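Local structure of protein LEC-6 (Caenorhabditis elegans, 3VV1) at residues H62-T67 with V72-A77. The protein is a galectin that binds galactose-containing glycans, with a preference for fucose-containing saccharides such as galactose-1,4-fucose. Numbering follows the deposited sequence.
With GAL (beta-D-galactopyranose), chain C.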
loop_
_atom_site.group_PDB
_atom_site.type_symbol
_atom_site.label_atom_id
_atom_site.label_comp_id
_atom_site.label_asym_id
_atom_site.label_seq_id
_atom_site.Cartn_x
_atom_site.Cartn_y
_atom_site.Cartn_z
ATOM N N HIS A 62 3.214 -2.456 -22.285
ATOM C CA HIS A 62 3.867 -3.512 -21.479
ATOM C C HIS A 62 3.721 -3.266 -20.009
ATOM O O HIS A 62 3.468 -2.137 -19.569
ATOM C CB HIS A 62 5.361 -3.703 -21.876
ATOM C CG HIS A 62 6.198 -2.507 -21.641
ATOM N ND1 HIS A 62 6.441 -1.574 -22.604
ATOM C CD2 HIS A 62 6.838 -2.058 -20.495
ATOM C CE1 HIS A 62 7.247 -0.635 -22.109
ATOM N NE2 HIS A 62 7.478 -0.913 -20.819
ATOM N N ILE A 63 3.891 -4.372 -19.245
ATOM C CA ILE A 63 4.032 -4.314 -17.787
ATOM C C ILE A 63 5.410 -4.867 -17.491
ATOM O O ILE A 63 5.738 -5.950 -17.962
ATOM C CB ILE A 63 2.963 -5.189 -17.113
ATOM C CG1 ILE A 63 1.537 -4.614 -17.226
ATOM C CG2 ILE A 63 3.291 -5.296 -15.638
ATOM C CD1 ILE A 63 0.782 -4.932 -18.444
ATOM N N ASN A 64 6.210 -4.125 -16.736
ATOM C CA ASN A 64 7.527 -4.638 -16.215
ATOM C C ASN A 64 7.467 -4.868 -14.722
ATOM O O ASN A 64 7.026 -3.968 -13.987
ATOM C CB ASN A 64 8.656 -3.652 -16.483
ATOM C CG ASN A 64 9.030 -3.567 -17.945
ATOM O OD1 ASN A 64 8.887 -4.534 -18.696
ATOM N ND2 ASN A 64 9.459 -2.391 -18.366
ATOM N N LEU A 65 7.908 -6.055 -14.281
ATOM C CA LEU A 65 8.132 -6.310 -12.841
ATOM C C LEU A 65 9.643 -6.224 -12.686
ATOM O O LEU A 65 10.366 -7.090 -13.231
ATOM C CB LEU A 65 7.592 -7.695 -12.459
ATOM C CG LEU A 65 6.150 -8.006 -12.847
ATOM C CD1 LEU A 65 5.760 -9.442 -12.446
ATOM C CD2 LEU A 65 5.164 -6.983 -12.273
ATOM N N ARG A 66 10.118 -5.151 -12.077
ATOM C CA ARG A 66 11.563 -4.782 -12.130
ATOM C C ARG A 66 12.164 -4.943 -10.738
ATOM O O ARG A 66 11.537 -4.517 -9.745
ATOM C CB ARG A 66 11.779 -3.271 -12.464
ATOM C CG ARG A 66 11.256 -2.923 -13.818
ATOM C CD ARG A 66 11.572 -1.463 -14.089
ATOM N NE ARG A 66 12.900 -1.559 -14.537
ATOM C CZ ARG A 66 13.344 -1.278 -15.766
ATOM N NH1 ARG A 66 12.570 -0.823 -16.743
ATOM N NH2 ARG A 66 14.593 -1.491 -15.984
ATOM N N THR A 67 13.390 -5.441 -10.671
ATOM C CA THR A 67 14.228 -5.299 -9.460
ATOM C C THR A 67 15.111 -4.039 -9.668
ATOM O O THR A 67 15.076 -3.435 -10.769
ATOM C CB THR A 67 15.143 -6.512 -9.247
ATOM O OG1 THR A 67 16.254 -6.434 -10.162
ATOM C CG2 THR A 67 14.430 -7.800 -9.498
ATOM N N VAL A 72 12.517 -8.651 -14.157
ATOM C CA VAL A 72 12.187 -10.081 -13.947
ATOM C C VAL A 72 11.175 -10.566 -14.976
ATOM O O VAL A 72 11.308 -11.665 -15.512
ATOM C CB VAL A 72 11.652 -10.312 -12.527
ATOM C CG1 VAL A 72 10.962 -11.692 -12.388
ATOM C CG2 VAL A 72 12.799 -10.188 -11.520
ATOM N N LEU A 73 10.143 -9.746 -15.271
ATOM C CA LEU A 73 9.209 -10.057 -16.342
ATOM C C LEU A 73 8.788 -8.821 -17.074
ATOM O O LEU A 73 8.364 -7.823 -16.453
ATOM C CB LEU A 73 7.964 -10.752 -15.773
ATOM C CG LEU A 73 6.806 -10.935 -16.772
ATOM C CD1 LEU A 73 7.148 -11.830 -17.978
ATOM C CD2 LEU A 73 5.608 -11.522 -16.065
ATOM N N HIS A 74 8.967 -8.857 -18.411
ATOM C CA HIS A 74 8.465 -7.818 -19.298
ATOM C C HIS A 74 7.374 -8.531 -20.056
ATOM O O HIS A 74 7.642 -9.472 -20.808
ATOM C CB HIS A 74 9.637 -7.402 -20.224
ATOM C CG HIS A 74 9.234 -6.564 -21.432
ATOM N ND1 HIS A 74 8.997 -5.229 -21.333
ATOM C CD2 HIS A 74 9.132 -6.877 -22.784
ATOM C CE1 HIS A 74 8.768 -4.698 -22.560
ATOM N NE2 HIS A 74 8.826 -5.720 -23.460
ATOM N N PHE A 75 6.132 -8.099 -19.861
ATOM C CA PHE A 75 4.947 -8.694 -20.519
ATOM C C PHE A 75 4.499 -7.671 -21.571
ATOM O O PHE A 75 4.086 -6.555 -21.214
ATOM C CB PHE A 75 3.867 -8.905 -19.432
ATOM C CG PHE A 75 2.525 -9.315 -19.993
ATOM C CD1 PHE A 75 2.210 -10.677 -20.138
ATOM C CD2 PHE A 75 1.551 -8.348 -20.373
ATOM C CE1 PHE A 75 0.981 -11.089 -20.632
ATOM C CE2 PHE A 75 0.316 -8.790 -20.884
ATOM C CZ PHE A 75 0.020 -10.129 -20.989
ATOM N N ASN A 76 4.647 -7.996 -22.848
ATOM C CA ASN A 76 4.462 -6.956 -23.902
ATOM C C ASN A 76 3.364 -7.403 -24.871
ATOM O O ASN A 76 3.523 -8.367 -25.610
ATOM C CB ASN A 76 5.795 -6.844 -24.618
ATOM C CG ASN A 76 5.917 -5.630 -25.581
ATOM O OD1 ASN A 76 6.801 -5.642 -26.439
ATOM N ND2 ASN A 76 5.111 -4.565 -25.410
ATOM N N ALA A 77 2.245 -6.717 -24.829
ATOM C CA ALA A 77 1.186 -6.931 -25.798
ATOM C C ALA A 77 1.540 -6.146 -27.062
ATOM O O ALA A 77 1.771 -4.953 -26.990
ATOM C CB ALA A 77 -0.140 -6.394 -25.200
HETATM C C1 GAL C . 12.357 -5.886 -28.383
HETATM C C2 GAL C . 11.581 -4.585 -28.014
HETATM C C3 GAL C . 11.680 -4.326 -26.558
HETATM C C4 GAL C . 11.235 -5.578 -25.786
HETATM C C5 GAL C . 12.048 -6.782 -26.285
HETATM C C6 GAL C . 11.657 -8.076 -25.532
HETATM O O2 GAL C . 12.156 -3.514 -28.728
HETATM O O3 GAL C . 10.779 -3.244 -26.196
HETATM O O4 GAL C . 9.820 -5.801 -25.986
HETATM O O5 GAL C . 11.828 -6.985 -27.636
HETATM O O6 GAL C . 12.447 -9.166 -26.044
HETATM O O HOH W 1 5.320 -1.527 -25.093
#
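Over one face of the H62 imidazole lies CE1 of H74, 3.5 Å from H62 CG and displaced toward the rim, the planes 43° apart; a water sits in the H62 plane at ND1. The edge of the H74 ring is used at both nitrogens, ND1 meeting N64 OD1 and NE2 the O4 hydroxyl of galactose. These side chains stand on the sugar-binding face of an antiparallel hairpin in the galectin beta-sandwich, and they illustrate how a second shell orients a ligand-binding ring. H74 ND1 donates to a lone pair of N64 OD1 at 2.7 Å, nearly in the imidazole plane, which fixes the rotation of the ring and leaves NE2 to hydrogen-bond O4, also at 2.7 Å. The N64 amide is in turn held through ND2 by E146 on the neighbouring strand, while W94 meets the H74 ring. N76, its CG anti to the backbone N (chi1 -169°), brings OD1 within 3.1 Å of the same O4; N76 OD1 also accepts a hydrogen bond from R78 NE. On the inward face, I63 lies alongside F75 and L65 beside L73; I63 and F75 pack on L112, and L73 on F114, of the opposing sheet. Backbone pairing ends in a classic beta bulge, V72 and L73 set opposite L65 alone: V72 N donates to L65 O at 2.8 Å, L73 N to L65 O weakly at 3.4 Å.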